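Local coordinates for protein beta-lactamase (Sebaldella termitidis, PDB 6N1N) that probably hydrolyses the beta-lactam ring of penicillin-type antibiotics, as a serine beta-lactamase of class D, at residues M176-T190 and W202-F216. Numbering follows the deposited sequence.
Sequences MINEKTPEYTLRGKT and WYVGYIEAKENVYFF. With SO4 (sulfate ion), chain C.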
HETATM    1  N   MSE A 176       0.324   4.886   9.760  1.00 12.38           N
HETATM    2  CA  MSE A 176       0.069   5.074   8.339  1.00 10.51           C
HETATM    3  C   MSE A 176      -0.015   6.548   7.894  1.00 11.13           C
HETATM    4  O   MSE A 176       0.054   6.841   6.695  1.00 10.75           O
HETATM    5  CB  MSE A 176      -1.227   4.370   7.932  1.00 10.58           C
HETATM    6  CG  MSE A 176      -1.110   2.885   7.862  1.00  8.45           C
HETATM    7 SE   MSE A 176      -2.899   2.108   7.468  1.00 17.97          SE
HETATM    8  CE  MSE A 176      -3.024   2.641   5.594  1.00 17.77           C
ATOM      9  N   ILE A 177      -0.188   7.452   8.848  1.00 10.52           N
ATOM     10  CA  ILE A 177      -0.325   8.867   8.500  1.00 11.20           C
ATOM     11  C   ILE A 177       1.021   9.377   8.013  1.00 13.25           C
ATOM     12  O   ILE A 177       1.973   9.477   8.789  1.00 16.79           O
ATOM     13  CB  ILE A 177      -0.803   9.716   9.674  1.00 11.31           C
ATOM     14  CG1 ILE A 177      -2.154   9.202  10.128  1.00 12.99           C
ATOM     15  CG2 ILE A 177      -0.828  11.205   9.255  1.00 13.49           C
ATOM     16  CD1 ILE A 177      -2.614   9.844  11.455  1.00 17.70           C
ATOM     17  N   ASN A 178       1.086   9.794   6.772  1.00 15.97           N
ATOM     18  CA  ASN A 178       2.333  10.393   6.368  1.00 21.12           C
ATOM     19  C   ASN A 178       2.212  11.834   5.908  1.00 11.53           C
ATOM     20  O   ASN A 178       3.230  12.429   5.590  1.00 12.71           O
ATOM     21  CB  ASN A 178       3.022   9.561   5.293  1.00 22.26           C
ATOM     22  CG  ASN A 178       2.079   9.031   4.279  1.00 29.57           C
ATOM     23  OD1 ASN A 178       1.394   9.780   3.622  1.00 34.70           O
ATOM     24  ND2 ASN A 178       2.077   7.717   4.110  1.00 35.64           N
ATOM     25  N   GLU A 179       1.019  12.408   5.870  1.00 11.56           N
ATOM     26  CA  GLU A 179       0.901  13.847   5.675  1.00 10.76           C
ATOM     27  C   GLU A 179      -0.402  14.258   6.327  1.00 13.54           C
ATOM     28  O   GLU A 179      -1.427  13.610   6.097  1.00 14.86           O
ATOM     29  CB  GLU A 179       0.889  14.217   4.195  1.00 16.48           C
ATOM     30  CG  GLU A 179       1.020  15.676   3.912  1.00 19.67           C
ATOM     31  CD  GLU A 179       1.452  15.872   2.481  1.00 38.01           C
ATOM     32  OE1 GLU A 179       2.545  15.373   2.123  1.00 37.11           O
ATOM     33  OE2 GLU A 179       0.686  16.470   1.707  1.00 31.25           O
ATOM     34  N   LYS A 180      -0.355  15.311   7.127  1.00 12.28           N
ATOM     35  CA  LYS A 180      -1.532  15.876   7.771  1.00 10.23           C
ATOM     36  C   LYS A 180      -1.509  17.395   7.660  1.00 11.29           C
ATOM     37  O   LYS A 180      -0.513  18.037   8.004  1.00 12.20           O
ATOM     38  CB  LYS A 180      -1.610  15.483   9.251  1.00 10.52           C
ATOM     39  CG  LYS A 180      -2.959  15.752   9.907  1.00 17.81           C
ATOM     40  CD  LYS A 180      -3.039  15.152  11.289  1.00 27.21           C
ATOM     41  CE  LYS A 180      -4.404  15.419  11.908  1.00 43.81           C
ATOM     42  NZ  LYS A 180      -4.757  16.868  11.908  1.00 60.97           N
ATOM     43  N   THR A 181      -2.613  17.962   7.219  1.00 11.33           N
ATOM     44  CA  THR A 181      -2.819  19.402   7.178  1.00 10.41           C
ATOM     45  C   THR A 181      -4.196  19.667   7.747  1.00 11.46           C
ATOM     46  O   THR A 181      -4.994  18.742   7.942  1.00 10.87           O
ATOM     47  CB  THR A 181      -2.741  19.967   5.751  1.00 12.50           C
ATOM     48  OG1 THR A 181      -3.959  19.693   5.067  1.00 13.09           O
ATOM     49  CG2 THR A 181      -1.600  19.342   4.987  1.00 14.25           C
ATOM     50  N   PRO A 182      -4.555  20.937   7.949  1.00 10.97           N
ATOM     51  CA  PRO A 182      -5.934  21.203   8.371  1.00  9.48           C
ATOM     52  C   PRO A 182      -6.988  20.758   7.359  1.00 13.33           C
ATOM     53  O   PRO A 182      -8.160  20.578   7.737  1.00 13.75           O
ATOM     54  CB  PRO A 182      -5.942  22.726   8.590  1.00 11.84           C
ATOM     55  CG  PRO A 182      -4.521  23.065   8.876  1.00 14.72           C
ATOM     56  CD  PRO A 182      -3.737  22.174   7.943  1.00 10.50           C
ATOM     57  N   GLU A 183      -6.609  20.567   6.102  1.00 12.19           N
ATOM     58  CA  GLU A 183      -7.531  20.144   5.048  1.00 16.29           C
ATOM     59  C   GLU A 183      -7.737  18.631   5.005  1.00 11.82           C
ATOM     60  O   GLU A 183      -8.844  18.156   4.699  1.00 12.97           O
ATOM     61  CB  GLU A 183      -6.980  20.636   3.700  1.00 17.20           C
ATOM     62  CG  GLU A 183      -7.924  20.398   2.534  1.00 17.77           C
ATOM     63  CD  GLU A 183      -7.335  20.800   1.194  1.00 16.42           C
ATOM     64  OE1 GLU A 183      -6.154  21.170   1.132  1.00 14.77           O
ATOM     65  OE2 GLU A 183      -8.070  20.715   0.180  1.00 21.57           O
ATOM     66  N   TYR A 184      -6.686  17.846   5.234  1.00 12.43           N
ATOM     67  CA  TYR A 184      -6.779  16.414   4.983  1.00 10.46           C
ATOM     68  C   TYR A 184      -5.762  15.670   5.825  1.00  9.02           C
ATOM     69  O   TYR A 184      -4.742  16.224   6.221  1.00 10.81           O
ATOM     70  CB  TYR A 184      -6.532  16.080   3.499  1.00 10.32           C
ATOM     71  CG  TYR A 184      -5.180  16.482   2.961  1.00 10.61           C
ATOM     72  CD1 TYR A 184      -4.065  15.707   3.173  1.00 10.32           C
ATOM     73  CD2 TYR A 184      -5.037  17.635   2.199  1.00 17.89           C
ATOM     74  CE1 TYR A 184      -2.818  16.087   2.654  1.00 12.89           C
ATOM     75  CE2 TYR A 184      -3.828  18.015   1.676  1.00 18.02           C
ATOM     76  CZ  TYR A 184      -2.722  17.245   1.896  1.00 18.81           C
ATOM     77  OH  TYR A 184      -1.502  17.645   1.370  1.00 20.84           O
ATOM     78  N   THR A 185      -6.052  14.384   6.037  1.00 11.30           N
ATOM     79  CA  THR A 185      -5.128  13.435   6.641  1.00  8.61           C
ATOM     80  C   THR A 185      -4.921  12.336   5.615  1.00  9.08           C
ATOM     81  O   THR A 185      -5.881  11.652   5.231  1.00 10.40           O
ATOM     82  CB  THR A 185      -5.662  12.832   7.943  1.00 10.26           C
ATOM     83  OG1 THR A 185      -5.885  13.882   8.879  1.00 12.08           O
ATOM     84  CG2 THR A 185      -4.672  11.837   8.535  1.00 10.72           C
ATOM     85  N   LEU A 186      -3.684  12.193   5.167  1.00  9.42           N
ATOM     86  CA  LEU A 186      -3.316  11.248   4.137  1.00 10.32           C
ATOM     87  C   LEU A 186      -2.587  10.055   4.738  1.00  7.56           C
ATOM     88  O   LEU A 186      -1.605  10.214   5.467  1.00 10.59           O
ATOM     89  CB  LEU A 186      -2.434  11.956   3.107  1.00 12.29           C
ATOM     90  CG  LEU A 186      -1.804  11.092   2.024  1.00 10.96           C
ATOM     91  CD1 LEU A 186      -2.906  10.493   1.097  1.00 14.30           C
ATOM     92  CD2 LEU A 186      -0.760  11.887   1.235  1.00 17.69           C
ATOM     93  N   ARG A 187      -3.064   8.856   4.415  1.00 10.79           N
ATOM     94  CA  ARG A 187      -2.374   7.609   4.716  1.00 10.04           C
ATOM     95  C   ARG A 187      -2.044   6.948   3.381  1.00  9.12           C
ATOM     96  O   ARG A 187      -2.942   6.567   2.637  1.00 12.72           O
ATOM     97  CB  ARG A 187      -3.250   6.694   5.569  1.00 11.88           C
ATOM     98  CG  ARG A 187      -3.527   7.229   6.940  1.00  9.90           C
ATOM     99  CD  ARG A 187      -4.621   6.458   7.645  1.00 10.60           C
ATOM    100  NE  ARG A 187      -4.773   6.870   9.037  1.00 11.72           N
ATOM    101  CZ  ARG A 187      -5.553   7.849   9.466  1.00 10.84           C
ATOM    102  NH1 ARG A 187      -6.277   8.547   8.610  1.00 12.37           N
ATOM    103  NH2 ARG A 187      -5.598   8.130  10.770  1.00 16.83           N
ATOM    104  N   GLY A 188      -0.766   6.872   3.028  1.00 25.27           N
ATOM    105  CA  GLY A 188      -0.411   6.281   1.751  1.00 31.45           C
ATOM    106  C   GLY A 188       0.916   5.566   1.855  1.00 21.43           C
ATOM    107  O   GLY A 188       1.792   6.017   2.604  1.00 16.61           O
ATOM    108  N   LYS A 189       1.064   4.446   1.154  1.00 14.60           N
ATOM    109  CA  LYS A 189       2.288   3.640   1.204  1.00 11.32           C
ATOM    110  C   LYS A 189       2.689   3.306  -0.222  1.00 10.16           C
ATOM    111  O   LYS A 189       1.853   2.897  -1.044  1.00  9.80           O
ATOM    112  CB  LYS A 189       2.126   2.346   2.013  1.00 12.75           C
ATOM    113  CG  LYS A 189       3.374   1.440   2.092  1.00 20.92           C
ATOM    114  CD  LYS A 189       4.411   2.029   3.033  1.00 25.55           C
ATOM    115  CE  LYS A 189       5.771   1.317   2.933  1.00 31.29           C
ATOM    116  NZ  LYS A 189       6.571   1.743   1.723  1.00 28.41           N
ATOM    117  N   THR A 190       3.972   3.499  -0.516  1.00  7.91           N
ATOM    118  CA  THR A 190       4.561   3.132  -1.774  1.00 10.17           C
ATOM    119  C   THR A 190       5.045   1.689  -1.800  1.00 11.19           C
ATOM    120  O   THR A 190       5.384   1.077  -0.781  1.00 10.70           O
ATOM    121  CB  THR A 190       5.731   4.071  -2.027  1.00 13.07           C
ATOM    122  OG1 THR A 190       6.551   4.072  -0.847  1.00 24.51           O
ATOM    123  CG2 THR A 190       5.228   5.430  -2.269  1.00 10.61           C
ATOM    124  N   TRP A 202       3.512   1.341  -7.127  1.00  8.27           N
ATOM    125  CA  TRP A 202       2.287   1.548  -6.387  1.00  8.76           C
ATOM    126  C   TRP A 202       2.354   2.773  -5.474  1.00  9.15           C
ATOM    127  O   TRP A 202       3.379   3.086  -4.883  1.00 10.68           O
ATOM    128  CB  TRP A 202       2.005   0.382  -5.453  1.00  7.26           C
ATOM    129  CG  TRP A 202       1.743  -0.983  -5.959  1.00  7.36           C
ATOM    130  CD1 TRP A 202       2.642  -2.000  -6.109  1.00 10.73           C
ATOM    131  CD2 TRP A 202       0.460  -1.548  -6.187  1.00  6.69           C
ATOM    132  NE1 TRP A 202       1.986  -3.153  -6.487  1.00  8.94           N
ATOM    133  CE2 TRP A 202       0.642  -2.896  -6.524  1.00  7.09           C
ATOM    134  CE3 TRP A 202      -0.832  -1.030  -6.166  1.00  7.75           C
ATOM    135  CZ2 TRP A 202      -0.425  -3.725  -6.857  1.00  8.35           C
ATOM    136  CZ3 TRP A 202      -1.875  -1.850  -6.495  1.00 14.10           C
ATOM    137  CH2 TRP A 202      -1.673  -3.188  -6.806  1.00 10.25           C
ATOM    138  N   TYR A 203       1.185   3.369  -5.269  1.00  9.41           N
ATOM    139  CA  TYR A 203       0.912   4.218  -4.112  1.00  9.68           C
ATOM    140  C   TYR A 203      -0.545   3.945  -3.727  1.00 11.37           C
ATOM    141  O   TYR A 203      -1.467   4.196  -4.522  1.00  8.41           O
ATOM    142  CB  TYR A 203       1.177   5.689  -4.446  1.00 10.62           C
ATOM    143  CG  TYR A 203       1.174   6.602  -3.246  1.00 11.80           C
ATOM    144  CD1 TYR A 203       1.992   6.356  -2.152  1.00 22.65           C
ATOM    145  CD2 TYR A 203       0.346   7.707  -3.205  1.00 11.14           C
ATOM    146  CE1 TYR A 203       1.968   7.189  -1.041  1.00 28.96           C
ATOM    147  CE2 TYR A 203       0.357   8.563  -2.109  1.00 11.06           C
ATOM    148  CZ  TYR A 203       1.145   8.292  -1.042  1.00 26.59           C
ATOM    149  OH  TYR A 203       1.105   9.144   0.039  1.00 28.91           O
ATOM    150  N   VAL A 204      -0.755   3.398  -2.520  1.00  9.30           N
ATOM    151  CA  VAL A 204      -2.095   2.987  -2.097  1.00  8.76           C
ATOM    152  C   VAL A 204      -2.354   3.537  -0.704  1.00  8.18           C
ATOM    153  O   VAL A 204      -1.425   3.846   0.047  1.00  7.36           O
ATOM    154  CB  VAL A 204      -2.268   1.450  -2.115  1.00 10.77           C
ATOM    155  CG1 VAL A 204      -1.852   0.852  -3.475  1.00  8.94           C
ATOM    156  CG2 VAL A 204      -1.517   0.787  -0.945  1.00  8.73           C
ATOM    157  N   GLY A 205      -3.635   3.688  -0.366  1.00  9.02           N
ATOM    158  CA  GLY A 205      -3.993   4.200   0.944  1.00  9.72           C
ATOM    159  C   GLY A 205      -5.380   4.815   0.929  1.00  7.74           C
ATOM    160  O   GLY A 205      -6.247   4.407   0.161  1.00  9.42           O
ATOM    161  N   TYR A 206      -5.565   5.802   1.802  1.00  7.40           N
ATOM    162  CA  TYR A 206      -6.810   6.546   1.822  1.00  7.71           C
ATOM    163  C   TYR A 206      -6.542   7.924   2.396  1.00  9.24           C
ATOM    164  O   TYR A 206      -5.611   8.129   3.178  1.00  8.30           O
ATOM    165  CB  TYR A 206      -7.928   5.815   2.586  1.00 10.19           C
ATOM    166  CG  TYR A 206      -7.804   5.553   4.087  1.00  9.55           C
ATOM    167  CD1 TYR A 206      -8.284   6.472   5.019  1.00  9.50           C
ATOM    168  CD2 TYR A 206      -7.314   4.354   4.568  1.00  7.94           C
ATOM    169  CE1 TYR A 206      -8.248   6.203   6.390  1.00  7.23           C
ATOM    170  CE2 TYR A 206      -7.244   4.088   5.960  1.00 10.70           C
ATOM    171  CZ  TYR A 206      -7.707   5.024   6.862  1.00 10.62           C
ATOM    172  OH  TYR A 206      -7.687   4.755   8.229  1.00 10.72           O
ATOM    173  N   ILE A 207      -7.375   8.866   1.986  1.00  9.69           N
ATOM    174  CA  ILE A 207      -7.270  10.253   2.396  1.00  7.49           C
ATOM    175  C   ILE A 207      -8.601  10.663   3.000  1.00 11.46           C
ATOM    176  O   ILE A 207      -9.660  10.440   2.401  1.00 11.81           O
ATOM    177  CB  ILE A 207      -6.867  11.172   1.226  1.00  9.16           C
ATOM    178  CG1 ILE A 207      -6.603  12.589   1.769  1.00 10.31           C
ATOM    179  CG2 ILE A 207      -7.900  11.205   0.078  1.00 10.66           C
ATOM    180  CD1 ILE A 207      -5.940  13.543   0.722  1.00 11.70           C
ATOM    181  N   GLU A 208      -8.534  11.247   4.195  1.00  8.48           N
ATOM    182  CA  GLU A 208      -9.684  11.823   4.891  1.00  9.32           C
ATOM    183  C   GLU A 208      -9.764  13.297   4.516  1.00  9.47           C
ATOM    184  O   GLU A 208      -8.849  14.073   4.820  1.00 10.52           O
ATOM    185  CB  GLU A 208      -9.535  11.653   6.406  1.00  9.76           C
ATOM    186  CG  GLU A 208      -9.539  10.183   6.837  1.00  9.17           C
ATOM    187  CD  GLU A 208      -9.215   9.890   8.298  1.00 13.50           C
ATOM    188  OE1 GLU A 208      -8.372  10.593   8.892  1.00 14.68           O
ATOM    189  OE2 GLU A 208      -9.796   8.911   8.858  1.00 12.74           O
ATOM    190  N   ALA A 209     -10.868  13.687   3.876  1.00  9.26           N
ATOM    191  CA  ALA A 209     -11.025  15.036   3.355  1.00 10.93           C
ATOM    192  C   ALA A 209     -12.500  15.269   3.078  1.00 13.96           C
ATOM    193  O   ALA A 209     -13.223  14.334   2.726  1.00 11.70           O
ATOM    194  CB  ALA A 209     -10.222  15.245   2.070  1.00 13.30           C
ATOM    195  N   LYS A 210     -12.927  16.524   3.210  1.00 13.02           N
ATOM    196  CA  LYS A 210     -14.255  16.953   2.746  1.00 13.19           C
ATOM    197  C   LYS A 210     -15.377  16.165   3.407  1.00 13.41           C
ATOM    198  O   LYS A 210     -16.343  15.762   2.746  1.00 14.42           O
ATOM    199  CB  LYS A 210     -14.372  16.847   1.220  1.00 22.45           C
ATOM    200  CG  LYS A 210     -13.424  17.757   0.445  1.00 35.66           C
ATOM    201  CD  LYS A 210     -13.768  17.756  -1.035  1.00 47.87           C
ATOM    202  CE  LYS A 210     -14.965  18.646  -1.340  1.00 59.37           C
ATOM    203  NZ  LYS A 210     -15.463  18.441  -2.735  1.00 68.71           N
ATOM    204  N   GLU A 211     -15.259  15.941   4.718  1.00 14.18           N
ATOM    205  CA  GLU A 211     -16.209  15.117   5.468  1.00  8.27           C
ATOM    206  C   GLU A 211     -16.478  13.814   4.726  1.00 11.49           C
ATOM    207  O   GLU A 211     -17.615  13.383   4.560  1.00 15.96           O
ATOM    208  CB  GLU A 211     -17.503  15.885   5.749  1.00 12.71           C
ATOM    209  CG  GLU A 211     -17.343  16.990   6.788  1.00 23.97           C
ATOM    210  CD  GLU A 211     -18.656  17.701   7.120  1.00 37.46           C
ATOM    211  OE1 GLU A 211     -19.223  18.365   6.221  1.00 42.01           O
ATOM    212  OE2 GLU A 211     -19.123  17.585   8.278  1.00 31.88           O
ATOM    213  N   ASN A 212     -15.396  13.170   4.306  1.00  8.18           N
ATOM    214  CA  ASN A 212     -15.487  11.966   3.498  1.00 12.24           C
ATOM    215  C   ASN A 212     -14.179  11.217   3.641  1.00 11.27           C
ATOM    216  O   ASN A 212     -13.241  11.674   4.315  1.00 11.27           O
ATOM    217  CB  ASN A 212     -15.751  12.341   2.040  1.00 11.10           C
ATOM    218  CG  ASN A 212     -16.394  11.240   1.236  1.00 13.05           C
ATOM    219  OD1 ASN A 212     -16.371  10.056   1.590  1.00 12.25           O
ATOM    220  ND2 ASN A 212     -16.940  11.631   0.106  1.00 10.16           N
ATOM    221  N   VAL A 213     -14.114  10.065   2.983  1.00  8.42           N
ATOM    222  CA  VAL A 213     -12.893   9.276   2.862  1.00  8.02           C
ATOM    223  C   VAL A 213     -12.783   8.825   1.411  1.00 10.97           C
ATOM    224  O   VAL A 213     -13.746   8.305   0.842  1.00  9.68           O
ATOM    225  CB  VAL A 213     -12.873   8.035   3.771  1.00 11.38           C
ATOM    226  CG1 VAL A 213     -11.476   7.406   3.797  1.00  9.42           C
ATOM    227  CG2 VAL A 213     -13.288   8.381   5.149  1.00 14.73           C
ATOM    228  N   TYR A 214     -11.598   8.971   0.835  1.00  8.25           N
ATOM    229  CA  TYR A 214     -11.318   8.527  -0.526  1.00  7.59           C
ATOM    230  C   TYR A 214     -10.200   7.487  -0.466  1.00  9.16           C
ATOM    231  O   TYR A 214      -9.049   7.809  -0.149  1.00 10.21           O
ATOM    232  CB  TYR A 214     -10.939   9.699  -1.435  1.00 12.61           C
ATOM    233  CG  TYR A 214     -12.005  10.766  -1.467  1.00  8.73           C
ATOM    234  CD1 TYR A 214     -13.025  10.756  -2.425  1.00  9.53           C
ATOM    235  CD2 TYR A 214     -12.048  11.763  -0.491  1.00  9.56           C
ATOM    236  CE1 TYR A 214     -14.010  11.695  -2.419  1.00  9.90           C
ATOM    237  CE2 TYR A 214     -13.040  12.716  -0.484  1.00 10.46           C
ATOM    238  CZ  TYR A 214     -14.012  12.685  -1.440  1.00 11.00           C
ATOM    239  OH  TYR A 214     -14.967  13.661  -1.426  1.00 13.29           O
ATOM    240  N   PHE A 215     -10.555   6.239  -0.782  1.00  9.80           N
ATOM    241  CA  PHE A 215      -9.575   5.165  -0.896  1.00  8.26           C
ATOM    242  C   PHE A 215      -8.955   5.187  -2.276  1.00 10.86           C
ATOM    243  O   PHE A 215      -9.628   5.499  -3.258  1.00 10.89           O
ATOM    244  CB  PHE A 215     -10.260   3.830  -0.619  1.00  8.50           C
ATOM    245  CG  PHE A 215     -10.819   3.742   0.774  1.00  9.67           C
ATOM    246  CD1 PHE A 215     -10.061   3.208   1.789  1.00 11.12           C
ATOM    247  CD2 PHE A 215     -12.056   4.279   1.090  1.00 12.17           C
ATOM    248  CE1 PHE A 215     -10.540   3.176   3.072  1.00  7.12           C
ATOM    249  CE2 PHE A 215     -12.533   4.243   2.369  1.00 10.01           C
ATOM    250  CZ  PHE A 215     -11.791   3.686   3.371  1.00  7.68           C
ATOM    251  N   PHE A 216      -7.649   4.881  -2.360  1.00 10.39           N
ATOM    252  CA  PHE A 216      -6.983   4.995  -3.650  1.00 11.56           C
ATOM    253  C   PHE A 216      -5.944   3.908  -3.867  1.00  9.24           C
ATOM    254  O   PHE A 216      -5.335   3.397  -2.936  1.00  8.78           O
ATOM    255  CB  PHE A 216      -6.310   6.380  -3.831  1.00 10.20           C
ATOM    256  CG  PHE A 216      -5.219   6.675  -2.845  1.00  9.18           C
ATOM    257  CD1 PHE A 216      -3.899   6.366  -3.111  1.00  9.41           C
ATOM    258  CD2 PHE A 216      -5.517   7.268  -1.646  1.00  9.40           C
ATOM    259  CE1 PHE A 216      -2.901   6.637  -2.185  1.00 10.70           C
ATOM    260  CE2 PHE A 216      -4.532   7.549  -0.728  1.00 11.28           C
ATOM    261  CZ  PHE A 216      -3.217   7.216  -1.000  1.00  8.53           C
TER
HETATM  262  S   SO4 C 302       9.167   1.745  -1.586  1.00 43.76           S
HETATM  263  O1  SO4 C 302      10.513   2.304  -1.738  1.00 60.70           O
HETATM  264  O2  SO4 C 302       9.237   0.384  -0.987  1.00 21.50           O
HETATM  265  O3  SO4 C 302       8.400   2.584  -0.671  1.00 45.66           O
HETATM  266  O4  SO4 C 302       8.543   1.714  -2.912  1.00 47.15           O
HETATM  267  O   HOH W   1     -11.059  18.813   3.339  1.00 14.11           O
HETATM  268  O   HOH W   2      -6.252   9.021   5.883  1.00 10.19           O
HETATM  269  O   HOH W   3      -7.402  10.250  11.329  1.00 14.75           O
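Arg187 and Tyr206 face each other as a hydrogen-bonded pair in the antiparallel hairpin of strands 184-195 and 198-209, inside the central sheet of the transpeptidase-like fold. Thr185 with Glu208 and Lys189 with Val204 are the other hydrogen-bonded pairs, so six backbone bonds fix the register; Lys189 N to Val204 O measures 2.8 Å. Gly188 and Gly205 approach to 4.2 Å between their CA atoms; glycine suits both places, because the Tyr203 ring lies against Gly188 and Arg187 O against Gly205 CA.

On the face of Arg187 the interactions are mainly polar. Its chain runs extended beside Tyr206, Arg187 CD 3.5 Å from Tyr206 CZ, with guanidinium and ring planes 19° apart and Tyr206 OH over one guanidinium face. The methylenes suit the ring, the guanidinium Glu208: Arg187 NH1 forms a salt bridge with Glu208 OE1 (2.9 Å), which lies in the guanidinium plane but is met from above its own carboxylate plane. One water joins NH1 to Thr185 O and Tyr206 O, another links NH2 to Glu208 OE1, and NE donates to Lys173 O.

The opposite face is largely apolar. Leu186 CD1 packs against Ile207 CB and Phe216 CE2. Tyr203 brings its ring obliquely to Gly188, with Tyr203 OH reaching Leu186 CD2; Thr190 CG2 sits 3.4 Å from Tyr203 CD1.

Lys189 NZ donates to Thr190 O and is hydrogen-bonded to Ser99 OG. With Gly191, Lys189 and Thr190 form the Lys-Thr-Gly motif lining the active site of serine beta-lactamases. A sulfate, probably from the crystallisation liquor, binds Ser51 and Arg235; its very short Thr190 OG1 contact is doubtful in length. This is consistent with a substrate-carboxylate site on a tightly paired hairpin.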